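Local coordinates for protein tRNA (adenine(58)-N(1))-methyltransferase TrmI (PDB 2PWY) that transfers a methyl group from S-adenosyl-L-methionine to N1 of adenosine 58 in tRNA, and is required for cell growth at extreme temperatures, at residues E67-H72 with R142-V147; T78-K83 with G108-F113; E228-V231 with A236-R239. All blocks are in the same frame, centred on the assembly; numbering follows the deposited sequence.

Contact 1: residues E67-H72 with R142-V147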
ATOM      1  N   GLU A  67     -15.679   3.919 -16.121  1.00  8.54           N
ATOM      2  CA  GLU A  67     -15.363   4.171 -14.715  1.00  9.71           C
ATOM      3  C   GLU A  67     -16.325   5.210 -14.113  1.00  9.73           C
ATOM      4  O   GLU A  67     -16.942   4.963 -13.079  1.00 10.40           O
ATOM      5  CB  GLU A  67     -13.913   4.629 -14.570  1.00  9.89           C
ATOM      6  CG  GLU A  67     -13.507   4.936 -13.126  1.00 11.13           C
ATOM      7  CD  GLU A  67     -12.069   5.406 -13.023  1.00 11.47           C
ATOM      8  OE1 GLU A  67     -11.521   5.898 -14.041  1.00 12.65           O
ATOM      9  OE2 GLU A  67     -11.489   5.258 -11.923  1.00 12.12           O
ATOM     10  N   GLU A  68     -16.468   6.361 -14.769  1.00  9.63           N
ATOM     11  CA  GLU A  68     -17.353   7.431 -14.268  1.00  9.79           C
ATOM     12  C   GLU A  68     -18.800   6.968 -14.181  1.00 10.12           C
ATOM     13  O   GLU A  68     -19.500   7.264 -13.212  1.00  9.87           O
ATOM     14  CB  GLU A  68     -17.249   8.680 -15.136  1.00  9.62           C
ATOM     15  CG  GLU A  68     -15.927   9.416 -14.929  1.00  9.91           C
ATOM     16  CD  GLU A  68     -15.665  10.519 -15.946  1.00 11.41           C
ATOM     17  OE1 GLU A  68     -16.133  10.417 -17.103  1.00  9.31           O
ATOM     18  OE2 GLU A  68     -14.952  11.476 -15.582  1.00 10.42           O
ATOM     19  N   TYR A  69     -19.234   6.232 -15.196  1.00 10.27           N
ATOM     20  CA  TYR A  69     -20.580   5.695 -15.236  1.00 11.40           C
ATOM     21  C   TYR A  69     -20.866   4.745 -14.063  1.00 11.70           C
ATOM     22  O   TYR A  69     -21.878   4.912 -13.374  1.00 12.19           O
ATOM     23  CB  TYR A  69     -20.818   4.993 -16.572  1.00 11.02           C
ATOM     24  CG  TYR A  69     -22.240   4.564 -16.775  1.00 11.35           C
ATOM     25  CD1 TYR A  69     -23.267   5.510 -16.872  1.00 10.86           C
ATOM     26  CD2 TYR A  69     -22.567   3.224 -16.866  1.00 10.64           C
ATOM     27  CE1 TYR A  69     -24.605   5.110 -17.068  1.00 11.95           C
ATOM     28  CE2 TYR A  69     -23.893   2.811 -17.055  1.00 11.49           C
ATOM     29  CZ  TYR A  69     -24.903   3.757 -17.156  1.00 11.92           C
ATOM     30  OH  TYR A  69     -26.205   3.337 -17.344  1.00 11.65           O
ATOM     31  N   LEU A  70     -20.004   3.747 -13.844  1.00 11.86           N
ATOM     32  CA  LEU A  70     -20.194   2.841 -12.704  1.00 12.43           C
ATOM     33  C   LEU A  70     -20.308   3.571 -11.378  1.00 13.05           C
ATOM     34  O   LEU A  70     -21.096   3.183 -10.518  1.00 13.38           O
ATOM     35  CB  LEU A  70     -19.078   1.793 -12.597  1.00 12.73           C
ATOM     36  CG  LEU A  70     -19.414   0.421 -13.139  1.00 13.38           C
ATOM     37  CD1 LEU A  70     -19.475   0.493 -14.663  1.00 15.01           C
ATOM     38  CD2 LEU A  70     -18.402  -0.619 -12.669  1.00 10.69           C
ATOM     39  N   LEU A  71     -19.509   4.623 -11.214  1.00 13.47           N
ATOM     40  CA  LEU A  71     -19.435   5.331  -9.946  1.00 14.03           C
ATOM     41  C   LEU A  71     -20.655   6.217  -9.688  1.00 14.01           C
ATOM     42  O   LEU A  71     -20.946   6.530  -8.535  1.00 14.91           O
ATOM     43  CB  LEU A  71     -18.156   6.153  -9.868  1.00 13.84           C
ATOM     44  CG  LEU A  71     -16.832   5.376  -9.876  1.00 15.11           C
ATOM     45  CD1 LEU A  71     -15.702   6.386  -9.964  1.00 16.28           C
ATOM     46  CD2 LEU A  71     -16.704   4.482  -8.638  1.00 15.88           C
ATOM     47  N   HIS A  72     -21.369   6.595 -10.750  1.00 13.93           N
ATOM     48  CA  HIS A  72     -22.489   7.546 -10.644  1.00 13.92           C
ATOM     49  C   HIS A  72     -23.865   6.987 -11.034  1.00 13.52           C
ATOM     50  O   HIS A  72     -24.898   7.570 -10.680  1.00 13.23           O
ATOM     51  CB  HIS A  72     -22.172   8.843 -11.422  1.00 14.21           C
ATOM     52  CG  HIS A  72     -20.924   9.528 -10.955  1.00 15.44           C
ATOM     53  ND1 HIS A  72     -20.907  10.391  -9.879  1.00 18.44           N
ATOM     54  CD2 HIS A  72     -19.643   9.446 -11.389  1.00 15.55           C
ATOM     55  CE1 HIS A  72     -19.671  10.810  -9.671  1.00 17.10           C
ATOM     56  NE2 HIS A  72     -18.885  10.258 -10.578  1.00 18.12           N
ATOM     57  N   ARG A 142     -28.207  -1.080 -20.700  1.00 13.05           N
ATOM     58  CA  ARG A 142     -28.776  -0.636 -21.963  1.00 14.27           C
ATOM     59  C   ARG A 142     -28.602   0.870 -22.186  1.00 13.90           C
ATOM     60  O   ARG A 142     -28.464   1.316 -23.330  1.00 14.07           O
ATOM     61  CB  ARG A 142     -30.220  -1.117 -22.095  1.00 14.99           C
ATOM     62  CG  ARG A 142     -30.250  -2.637 -22.292  1.00 17.77           C
ATOM     63  CD  ARG A 142     -31.549  -3.312 -21.863  1.00 22.79           C
ATOM     64  NE  ARG A 142     -31.446  -4.757 -22.088  1.00 25.46           N
ATOM     65  CZ  ARG A 142     -32.394  -5.645 -21.799  1.00 27.19           C
ATOM     66  NH1 ARG A 142     -33.546  -5.258 -21.263  1.00 29.15           N
ATOM     67  NH2 ARG A 142     -32.183  -6.932 -22.051  1.00 28.91           N
ATOM     68  N   ALA A 143     -28.545   1.632 -21.092  1.00 13.64           N
ATOM     69  CA  ALA A 143     -28.391   3.089 -21.152  1.00 13.53           C
ATOM     70  C   ALA A 143     -27.001   3.513 -21.620  1.00 13.53           C
ATOM     71  O   ALA A 143     -26.802   4.657 -22.053  1.00 14.38           O
ATOM     72  CB  ALA A 143     -28.699   3.712 -19.789  1.00 13.50           C
ATOM     73  N   PHE A 144     -26.043   2.587 -21.533  1.00 13.05           N
ATOM     74  CA  PHE A 144     -24.636   2.894 -21.792  1.00 13.03           C
ATOM     75  C   PHE A 144     -24.066   2.121 -22.980  1.00 13.03           C
ATOM     76  O   PHE A 144     -23.104   2.571 -23.611  1.00 13.18           O
ATOM     77  CB  PHE A 144     -23.819   2.553 -20.544  1.00 12.78           C
ATOM     78  CG  PHE A 144     -22.438   3.138 -20.538  1.00 13.54           C
ATOM     79  CD1 PHE A 144     -22.240   4.477 -20.201  1.00 13.75           C
ATOM     80  CD2 PHE A 144     -21.331   2.354 -20.844  1.00 12.56           C
ATOM     81  CE1 PHE A 144     -20.950   5.029 -20.174  1.00 14.05           C
ATOM     82  CE2 PHE A 144     -20.048   2.905 -20.830  1.00 14.42           C
ATOM     83  CZ  PHE A 144     -19.862   4.241 -20.484  1.00 12.56           C
ATOM     84  N   TRP A 145     -24.677   0.979 -23.288  1.00 13.08           N
ATOM     85  CA  TRP A 145     -24.102  -0.015 -24.190  1.00 13.56           C
ATOM     86  C   TRP A 145     -25.207  -0.614 -25.045  1.00 14.32           C
ATOM     87  O   TRP A 145     -26.152  -1.213 -24.515  1.00 14.50           O
ATOM     88  CB  TRP A 145     -23.448  -1.098 -23.331  1.00 13.09           C
ATOM     89  CG  TRP A 145     -22.828  -2.299 -24.021  1.00 12.31           C
ATOM     90  CD1 TRP A 145     -23.313  -3.569 -24.004  1.00 11.80           C
ATOM     91  CD2 TRP A 145     -21.581  -2.356 -24.748  1.00 12.64           C
ATOM     92  NE1 TRP A 145     -22.466  -4.421 -24.676  1.00 12.21           N
ATOM     93  CE2 TRP A 145     -21.397  -3.704 -25.147  1.00 12.45           C
ATOM     94  CE3 TRP A 145     -20.612  -1.407 -25.101  1.00 13.19           C
ATOM     95  CZ2 TRP A 145     -20.297  -4.124 -25.896  1.00 13.37           C
ATOM     96  CZ3 TRP A 145     -19.501  -1.828 -25.856  1.00 12.61           C
ATOM     97  CH2 TRP A 145     -19.357  -3.186 -26.234  1.00 13.33           C
ATOM     98  N   GLN A 146     -25.075  -0.452 -26.357  1.00 14.96           N
ATOM     99  CA  GLN A 146     -26.115  -0.854 -27.297  1.00 15.93           C
ATOM    100  C   GLN A 146     -25.849  -2.188 -28.008  1.00 16.43           C
ATOM    101  O   GLN A 146     -26.713  -2.680 -28.747  1.00 17.39           O
ATOM    102  CB  GLN A 146     -26.364   0.269 -28.318  1.00 16.21           C
ATOM    103  N   VAL A 147     -24.672  -2.770 -27.785  1.00 16.26           N
ATOM    104  CA  VAL A 147     -24.299  -4.033 -28.424  1.00 15.77           C
ATOM    105  C   VAL A 147     -25.030  -5.190 -27.741  1.00 15.79           C
ATOM    106  O   VAL A 147     -24.995  -5.311 -26.516  1.00 15.00           O
ATOM    107  CB  VAL A 147     -22.756  -4.248 -28.400  1.00 16.32           C
ATOM    108  CG1 VAL A 147     -22.379  -5.611 -28.950  1.00 15.91           C
ATOM    109  CG2 VAL A 147     -22.035  -3.132 -29.169  1.00 16.71           C
TER

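Contact 2: residues T78-K83 with G108-F113. With SAH (S-adenosyl-L-homocysteine), chain E.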
ATOM      1  N   THR A  78     -24.574  -2.747  -4.859  1.00 16.73           N
ATOM      2  CA  THR A  78     -23.371  -1.964  -5.136  1.00 16.56           C
ATOM      3  C   THR A  78     -22.527  -2.629  -6.249  1.00 16.09           C
ATOM      4  O   THR A  78     -22.201  -3.824  -6.165  1.00 16.18           O
ATOM      5  CB  THR A  78     -22.534  -1.720  -3.857  1.00 17.11           C
ATOM      6  OG1 THR A  78     -23.353  -1.075  -2.865  1.00 18.18           O
ATOM      7  CG2 THR A  78     -21.326  -0.845  -4.156  1.00 17.13           C
ATOM      8  N   PRO A  79     -22.191  -1.862  -7.305  1.00 15.41           N
ATOM      9  CA  PRO A  79     -21.424  -2.487  -8.380  1.00 14.53           C
ATOM     10  C   PRO A  79     -19.984  -2.749  -7.977  1.00 13.90           C
ATOM     11  O   PRO A  79     -19.462  -2.110  -7.060  1.00 12.98           O
ATOM     12  CB  PRO A  79     -21.457  -1.460  -9.521  1.00 15.05           C
ATOM     13  CG  PRO A  79     -22.048  -0.218  -8.963  1.00 15.60           C
ATOM     14  CD  PRO A  79     -22.491  -0.438  -7.559  1.00 15.86           C
ATOM     15  N   THR A  80     -19.358  -3.694  -8.673  1.00 13.43           N
ATOM     16  CA  THR A  80     -17.918  -3.913  -8.588  1.00 13.20           C
ATOM     17  C   THR A  80     -17.199  -2.587  -8.841  1.00 13.50           C
ATOM     18  O   THR A  80     -17.561  -1.849  -9.761  1.00 13.68           O
ATOM     19  CB  THR A  80     -17.489  -4.929  -9.660  1.00 13.26           C
ATOM     20  OG1 THR A  80     -18.303  -6.109  -9.551  1.00 12.11           O
ATOM     21  CG2 THR A  80     -16.015  -5.300  -9.526  1.00 12.65           C
ATOM     22  N   TYR A  81     -16.189  -2.264  -8.033  1.00 13.19           N
ATOM     23  CA  TYR A  81     -15.449  -1.031  -8.294  1.00 12.53           C
ATOM     24  C   TYR A  81     -14.647  -1.147  -9.588  1.00 11.23           C
ATOM     25  O   TYR A  81     -14.164  -2.223  -9.924  1.00 10.37           O
ATOM     26  CB  TYR A  81     -14.551  -0.659  -7.109  1.00 13.87           C
ATOM     27  CG  TYR A  81     -15.347  -0.079  -5.954  1.00 16.13           C
ATOM     28  CD1 TYR A  81     -15.353   1.294  -5.696  1.00 19.01           C
ATOM     29  CD2 TYR A  81     -16.109  -0.909  -5.132  1.00 17.34           C
ATOM     30  CE1 TYR A  81     -16.103   1.823  -4.633  1.00 20.02           C
ATOM     31  CE2 TYR A  81     -16.851  -0.401  -4.084  1.00 18.74           C
ATOM     32  CZ  TYR A  81     -16.842   0.960  -3.831  1.00 19.43           C
ATOM     33  OH  TYR A  81     -17.590   1.440  -2.774  1.00 21.05           O
ATOM     34  N   PRO A  82     -14.511  -0.034 -10.328  1.00 10.67           N
ATOM     35  CA  PRO A  82     -13.742  -0.029 -11.575  1.00 10.15           C
ATOM     36  C   PRO A  82     -12.334  -0.637 -11.499  1.00 10.13           C
ATOM     37  O   PRO A  82     -11.966  -1.387 -12.381  1.00  9.19           O
ATOM     38  CB  PRO A  82     -13.707   1.464 -11.944  1.00 10.80           C
ATOM     39  CG  PRO A  82     -14.994   1.962 -11.429  1.00 10.45           C
ATOM     40  CD  PRO A  82     -15.092   1.298 -10.069  1.00 11.15           C
ATOM     41  N   LYS A  83     -11.561  -0.361 -10.450  1.00  8.80           N
ATOM     42  CA  LYS A  83     -10.211  -0.929 -10.366  1.00  9.03           C
ATOM     43  C   LYS A  83     -10.259  -2.464 -10.354  1.00  8.75           C
ATOM     44  O   LYS A  83      -9.380  -3.153 -10.896  1.00  9.62           O
ATOM     45  CB  LYS A  83      -9.479  -0.402  -9.128  1.00  8.27           C
ATOM     46  CG  LYS A  83     -10.042  -0.882  -7.794  1.00 10.05           C
ATOM     47  CD  LYS A  83      -9.247  -0.317  -6.621  1.00 10.53           C
ATOM     48  CE  LYS A  83      -9.861  -0.807  -5.299  1.00 11.60           C
ATOM     49  NZ  LYS A  83      -9.711  -2.280  -5.080  1.00 13.21           N
ATOM     50  N   GLY A 108     -25.098  -4.329 -12.942  1.00  9.67           N
ATOM     51  CA  GLY A 108     -24.548  -4.328 -14.298  1.00  8.65           C
ATOM     52  C   GLY A 108     -23.191  -3.670 -14.484  1.00  8.15           C
ATOM     53  O   GLY A 108     -22.736  -3.503 -15.616  1.00  8.30           O
ATOM     54  N   GLY A 109     -22.522  -3.320 -13.388  1.00  7.44           N
ATOM     55  CA  GLY A 109     -21.218  -2.658 -13.496  1.00  7.60           C
ATOM     56  C   GLY A 109     -20.178  -3.584 -14.094  1.00  7.64           C
ATOM     57  O   GLY A 109     -19.581  -3.274 -15.125  1.00  7.69           O
ATOM     58  N   LEU A 110     -19.958  -4.726 -13.446  1.00  7.19           N
ATOM     59  CA  LEU A 110     -19.022  -5.722 -13.984  1.00  7.35           C
ATOM     60  C   LEU A 110     -19.499  -6.212 -15.362  1.00  7.52           C
ATOM     61  O   LEU A 110     -18.692  -6.418 -16.268  1.00  6.62           O
ATOM     62  CB  LEU A 110     -18.841  -6.881 -12.994  1.00  7.57           C
ATOM     63  CG  LEU A 110     -17.843  -7.966 -13.424  1.00  7.55           C
ATOM     64  CD1 LEU A 110     -16.494  -7.366 -13.796  1.00  8.32           C
ATOM     65  CD2 LEU A 110     -17.721  -9.092 -12.365  1.00  7.48           C
ATOM     66  N   THR A 111     -20.816  -6.362 -15.525  1.00  7.70           N
ATOM     67  CA  THR A 111     -21.390  -6.768 -16.811  1.00  7.97           C
ATOM     68  C   THR A 111     -20.867  -5.903 -17.958  1.00  7.80           C
ATOM     69  O   THR A 111     -20.487  -6.421 -19.010  1.00  7.10           O
ATOM     70  CB  THR A 111     -22.932  -6.723 -16.805  1.00  8.43           C
ATOM     71  OG1 THR A 111     -23.422  -7.411 -15.643  1.00 10.12           O
ATOM     72  CG2 THR A 111     -23.474  -7.386 -18.080  1.00  6.93           C
ATOM     73  N   LEU A 112     -20.834  -4.588 -17.743  1.00  7.43           N
ATOM     74  CA  LEU A 112     -20.349  -3.672 -18.769  1.00  7.55           C
ATOM     75  C   LEU A 112     -18.876  -3.894 -19.116  1.00  7.63           C
ATOM     76  O   LEU A 112     -18.508  -3.897 -20.298  1.00  7.49           O
ATOM     77  CB  LEU A 112     -20.625  -2.226 -18.346  1.00  7.44           C
ATOM     78  CG  LEU A 112     -22.097  -1.801 -18.491  1.00  8.66           C
ATOM     79  CD1 LEU A 112     -22.350  -0.535 -17.687  1.00  7.38           C
ATOM     80  CD2 LEU A 112     -22.499  -1.608 -19.987  1.00  8.76           C
ATOM     81  N   PHE A 113     -18.046  -4.113 -18.095  1.00  7.31           N
ATOM     82  CA  PHE A 113     -16.623  -4.404 -18.310  1.00  7.47           C
ATOM     83  C   PHE A 113     -16.456  -5.702 -19.109  1.00  7.47           C
ATOM     84  O   PHE A 113     -15.693  -5.766 -20.090  1.00  8.08           O
ATOM     85  CB  PHE A 113     -15.879  -4.492 -16.971  1.00  7.25           C
ATOM     86  CG  PHE A 113     -15.403  -3.156 -16.472  1.00  7.52           C
ATOM     87  CD1 PHE A 113     -16.273  -2.296 -15.809  1.00  7.81           C
ATOM     88  CD2 PHE A 113     -14.084  -2.750 -16.702  1.00  9.87           C
ATOM     89  CE1 PHE A 113     -15.833  -1.025 -15.358  1.00  8.13           C
ATOM     90  CE2 PHE A 113     -13.636  -1.495 -16.257  1.00 10.50           C
ATOM     91  CZ  PHE A 113     -14.508  -0.637 -15.592  1.00  8.48           C
TER
HETATM   92  N   SAH E 501     -20.881  -7.201  -9.972  1.00 10.31           N
HETATM   93  CA  SAH E 501     -22.232  -6.564  -9.839  1.00 10.06           C
HETATM   94  CB  SAH E 501     -22.685  -6.543  -8.385  1.00 10.50           C
HETATM   95  CG  SAH E 501     -23.116  -7.926  -7.889  1.00 10.16           C
HETATM   96  SD  SAH E 501     -23.885  -7.780  -6.253  1.00 11.55           S
HETATM   97  C   SAH E 501     -22.165  -5.165 -10.420  1.00 10.55           C
HETATM   98  O   SAH E 501     -21.076  -4.700 -10.788  1.00  9.69           O
HETATM   99  OXT SAH E 501     -23.193  -4.490 -10.549  1.00 10.56           O
HETATM  100  C5' SAH E 501     -24.264  -9.541  -6.065  1.00 11.42           C
HETATM  101  C4' SAH E 501     -25.547  -9.938  -6.804  1.00 12.91           C
HETATM  102  O4' SAH E 501     -25.572 -11.343  -6.951  1.00 12.68           O
HETATM  103  C3' SAH E 501     -26.854  -9.564  -6.094  1.00 12.67           C
HETATM  104  O3' SAH E 501     -27.667  -8.841  -7.013  1.00 13.49           O
HETATM  105  C2' SAH E 501     -27.483 -10.904  -5.710  1.00 13.42           C
HETATM  106  O2' SAH E 501     -28.888 -10.925  -5.820  1.00 14.81           O
HETATM  107  C1' SAH E 501     -26.899 -11.825  -6.752  1.00 13.17           C
HETATM  108  N9  SAH E 501     -26.714 -13.243  -6.402  1.00 12.47           N
HETATM  109  C8  SAH E 501     -26.159 -13.744  -5.259  1.00 12.99           C
HETATM  110  N7  SAH E 501     -26.103 -15.089  -5.391  1.00 13.05           N
HETATM  111  C5  SAH E 501     -26.564 -15.449  -6.609  1.00 12.97           C
HETATM  112  C6  SAH E 501     -26.719 -16.686  -7.245  1.00 13.50           C
HETATM  113  N6  SAH E 501     -26.361 -17.829  -6.641  1.00 13.78           N
HETATM  114  N1  SAH E 501     -27.247 -16.696  -8.530  1.00 13.10           N
HETATM  115  C2  SAH E 501     -27.618 -15.531  -9.157  1.00 13.07           C
HETATM  116  N3  SAH E 501     -27.470 -14.320  -8.511  1.00 12.98           N
HETATM  117  C4  SAH E 501     -26.949 -14.284  -7.261  1.00 12.22           C

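Contact 3: residues E228-V231 with A236-R239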
ATOM      1  N   GLU A 228      -4.390   7.047  -5.578  1.00 10.32           N
ATOM      2  CA  GLU A 228      -4.542   8.349  -6.235  1.00 10.09           C
ATOM      3  C   GLU A 228      -3.657   9.421  -5.613  1.00  9.64           C
ATOM      4  O   GLU A 228      -3.488   9.467  -4.389  1.00  9.94           O
ATOM      5  CB  GLU A 228      -6.002   8.799  -6.172  1.00  9.85           C
ATOM      6  CG  GLU A 228      -6.995   7.760  -6.707  1.00 10.95           C
ATOM      7  CD  GLU A 228      -7.117   7.757  -8.218  1.00 13.92           C
ATOM      8  OE1 GLU A 228      -6.635   8.703  -8.876  1.00 13.61           O
ATOM      9  OE2 GLU A 228      -7.718   6.793  -8.748  1.00 15.64           O
ATOM     10  N   TRP A 229      -3.093  10.268  -6.470  1.00  9.22           N
ATOM     11  CA  TRP A 229      -2.365  11.446  -6.036  1.00  9.04           C
ATOM     12  C   TRP A 229      -3.171  12.709  -6.278  1.00  9.59           C
ATOM     13  O   TRP A 229      -3.978  12.785  -7.230  1.00  9.82           O
ATOM     14  CB  TRP A 229      -1.020  11.560  -6.777  1.00  9.09           C
ATOM     15  CG  TRP A 229       0.048  10.622  -6.308  1.00  9.20           C
ATOM     16  CD1 TRP A 229       0.000   9.249  -6.268  1.00  9.72           C
ATOM     17  CD2 TRP A 229       1.344  10.993  -5.833  1.00  9.18           C
ATOM     18  NE1 TRP A 229       1.201   8.751  -5.800  1.00 10.52           N
ATOM     19  CE2 TRP A 229       2.039   9.799  -5.522  1.00 10.04           C
ATOM     20  CE3 TRP A 229       1.995  12.223  -5.655  1.00  9.84           C
ATOM     21  CZ2 TRP A 229       3.353   9.803  -5.018  1.00  9.76           C
ATOM     22  CZ3 TRP A 229       3.298  12.226  -5.147  1.00 10.15           C
ATOM     23  CH2 TRP A 229       3.957  11.022  -4.837  1.00  8.68           C
ATOM     24  N   GLU A 230      -2.944  13.694  -5.411  1.00  9.34           N
ATOM     25  CA  GLU A 230      -3.425  15.049  -5.632  1.00 11.06           C
ATOM     26  C   GLU A 230      -2.248  15.859  -6.138  1.00 11.11           C
ATOM     27  O   GLU A 230      -1.235  15.996  -5.446  1.00 10.84           O
ATOM     28  CB  GLU A 230      -3.936  15.669  -4.340  1.00 11.24           C
ATOM     29  CG  GLU A 230      -4.324  17.140  -4.522  1.00 15.32           C
ATOM     30  CD  GLU A 230      -4.886  17.781  -3.270  1.00 22.32           C
ATOM     31  OE1 GLU A 230      -5.052  17.066  -2.250  1.00 26.93           O
ATOM     32  OE2 GLU A 230      -5.171  19.006  -3.313  1.00 25.71           O
ATOM     33  N   VAL A 231      -2.364  16.380  -7.356  1.00 11.65           N
ATOM     34  CA  VAL A 231      -1.295  17.172  -7.933  1.00 12.04           C
ATOM     35  C   VAL A 231      -1.882  18.475  -8.455  1.00 12.84           C
ATOM     36  O   VAL A 231      -2.660  18.476  -9.409  1.00 12.48           O
ATOM     37  CB  VAL A 231      -0.549  16.418  -9.060  1.00 11.99           C
ATOM     38  CG1 VAL A 231       0.559  17.294  -9.665  1.00 13.14           C
ATOM     39  CG2 VAL A 231       0.038  15.110  -8.534  1.00 11.87           C
ATOM     40  N   ALA A 236       1.735  18.216  -4.398  1.00 11.65           N
ATOM     41  CA  ALA A 236       1.852  16.904  -5.028  1.00 11.30           C
ATOM     42  C   ALA A 236       2.073  15.863  -3.947  1.00 11.33           C
ATOM     43  O   ALA A 236       3.161  15.794  -3.369  1.00 11.01           O
ATOM     44  CB  ALA A 236       3.024  16.874  -6.016  1.00 11.39           C
ATOM     45  N   HIS A 237       1.048  15.065  -3.668  1.00 10.83           N
ATOM     46  CA  HIS A 237       1.141  14.001  -2.669  1.00 10.94           C
ATOM     47  C   HIS A 237       0.050  12.972  -2.906  1.00 10.99           C
ATOM     48  O   HIS A 237      -0.985  13.293  -3.496  1.00 11.00           O
ATOM     49  CB  HIS A 237       0.993  14.571  -1.249  1.00 10.22           C
ATOM     50  CG  HIS A 237      -0.262  15.365  -1.040  1.00 11.68           C
ATOM     51  ND1 HIS A 237      -1.478  14.776  -0.771  1.00 11.72           N
ATOM     52  CD2 HIS A 237      -0.485  16.702  -1.053  1.00 12.13           C
ATOM     53  CE1 HIS A 237      -2.402  15.713  -0.644  1.00 13.75           C
ATOM     54  NE2 HIS A 237      -1.824  16.892  -0.794  1.00 13.78           N
ATOM     55  N   PRO A 238       0.272  11.726  -2.455  1.00 11.24           N
ATOM     56  CA  PRO A 238      -0.840  10.782  -2.465  1.00 11.87           C
ATOM     57  C   PRO A 238      -2.030  11.389  -1.723  1.00 12.64           C
ATOM     58  O   PRO A 238      -1.830  12.087  -0.721  1.00 12.29           O
ATOM     59  CB  PRO A 238      -0.273   9.580  -1.709  1.00 11.80           C
ATOM     60  CG  PRO A 238       1.186   9.643  -1.974  1.00 12.27           C
ATOM     61  CD  PRO A 238       1.513  11.109  -1.949  1.00 11.02           C
ATOM     62  N   ARG A 239      -3.246  11.162  -2.216  1.00 13.73           N
ATOM     63  CA  ARG A 239      -4.431  11.755  -1.591  1.00 15.64           C
ATOM     64  C   ARG A 239      -4.508  11.381  -0.106  1.00 16.61           C
ATOM     65  O   ARG A 239      -4.214  10.239   0.277  1.00 16.31           O
ATOM     66  CB  ARG A 239      -5.717  11.367  -2.328  1.00 15.93           C
ATOM     67  CG  ARG A 239      -5.829  11.993  -3.699  1.00 18.37           C
ATOM     68  CD  ARG A 239      -7.277  12.060  -4.198  1.00 23.68           C
ATOM     69  NE  ARG A 239      -7.313  12.542  -5.583  1.00 26.54           N
ATOM     70  CZ  ARG A 239      -7.250  13.825  -5.933  1.00 28.09           C
ATOM     71  NH1 ARG A 239      -7.176  14.771  -5.005  1.00 29.34           N
ATOM     72  NH2 ARG A 239      -7.268  14.168  -7.218  1.00 28.06           N
TER

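Contact 1: residues E67-H72 with R142-V147
Phe-144 CD1 lies over one face of the Tyr-69 ring, toward its rim, and Tyr-69 CD2 lies over one face of Phe-144. The pair is an offset stack. The ring centroids lie 4.3 Å apart and the planes are tilted by 18°. This stack joins helix 66-72 to helix 131-144, a helix of the Rossmann-like fold of class I methyltransferases. CD1 of Phe-144 is 3.4 Å from Tyr-69 CG. CE1 of Phe-144 runs on past the ring to Tyr-69 CB, at 3.6 Å. At the other end, CB of Phe-144 makes a CH-pi contact over the same face of Tyr-69, 3.9 Å from the ring centroid. The two side chains slide past each other in opposite directions. Each has CG anti to its own backbone nitrogen (chi1 -172° in Tyr-69, -165° in Phe-144), which carries each ring toward the other helix. Tyr-69 is buried. Its side chain also packs on Leu-112 of helix 109-118 and on Leu-21 of strand 19-22, in the small N-terminal sheet. The phenol oxygen is hydrogen-bonded to the backbone oxygen of Asn-140, one turn before Phe-144, so the polar end of the buried ring is satisfied. Beside that bond, Tyr-69 OH touches Ala-143 CB at 3.5 Å.

Contact 2: residues T78-K83 with G108-F113
The backbones come closest where Pro-79 faces Gly-109, with CA atoms 5.1 Å apart, and where Thr-80 faces Leu-110. Gly-108 is the N-cap of helix 109-118. Its positive phi (84°) favours glycine. This is the glycine-rich turn after the first strand of the Rossmann-like methyltransferase fold, and it holds the amino-acid end of S-adenosyl-L-homocysteine (SAH). A side chain at Gly-109 would probably collide with Pro-79 CB, so the close approach suits glycine. The carboxylate of SAH lies between the segments. Its O atom accepts from Leu-110 N and Thr-80 N, both at 2.9 Å, one from each segment. Its OXT atom accepts from Gly-109 N at 3.1 Å. These bonds and the helix N-terminus would probably stabilise the negative charge.

The side chain of Thr-80 binds the amino group of SAH. With OG1 anti to the carbonyl carbon (chi1 -52°), its hydroxyl oxygen accepts from the SAH amino nitrogen at 2.8 Å. The same OG1 is hydrogen-bonded to Asp-173, which also binds SAH. Leu-110 CB packs against Thr-80 OG1. Farther along, Phe-113 CZ reaches Pro-82 at the start of helix 82-91, 4.1 Å from Pro-82 CA.

Contact 3: residues E228-V231 with A236-R239
Three backbone hydrogen bonds join residues 228-231 to residues 236-239. Glu-230 and His-237 form a hydrogen-bonded pair: Glu-230 N gives to His-237 O at 2.8 Å, and His-237 N gives to Glu-230 O. Arg-239 N adds a nearly straight bond to Glu-228 O (176° at the hydrogen).

The aromatic contact is Trp-229 on Pro-238. Pro-238 CD stands 3.6 Å from the centroid of the six-membered ring, almost on its normal. Pro-238 CG lies 3.7 Å from Trp-229 CE2, and the His-237 backbone covers the rim of that face. Replacing Trp-229 by an alanine removes the indole, which would probably leave Pro-238 without its ring partner and Glu-223 of the second subunit without its N-H donor.

These residues belong to an antiparallel beta hairpin, strands 216-232 and 235-243, at the edge of the large mixed sheet. Glu-228 continues the ladder into a strand of the second subunit, and Ala-236 bonds to Asn-200 of the third, so the hairpin takes part in subunit interfaces.

Among the polar side chains, Glu-230 CG is anti to the backbone N (chi1 175°), and the extended chain lays OE1 alongside the imidazole, 3.4 Å from His-237 CE1. His-237 ND1 gives a hydrogen bond to Pro-238 O at 2.7 Å, in the imidazole plane but above the carbonyl plane. The Arg-239 guanidinium puts one face over Trp-229 O and Glu-230 CA.

Contacts 1 and 2 are neighbours, with centres about 9 Å apart. Along the chain, contact 2 is nested inside the loop closed by contact 1. They touch directly: Leu-70 packs on Thr-80 and Gly-109, and Trp-145 packs on Leu-112. Helix 66-72 therefore lies against the elements that hold the SAH carboxylate, while its Tyr-69 also packs on residues of the N-terminal domain. Contact 3 comes later, its centre about 25 Å from that of contact 2 and about 27 Å from that of contact 1. Its hairpin extends from the same large sheet whose parallel strands carry the cofactor site. Contacts 1 and 2 lie around that site; contact 3 touches three other subunits, and all three contacts reach the second.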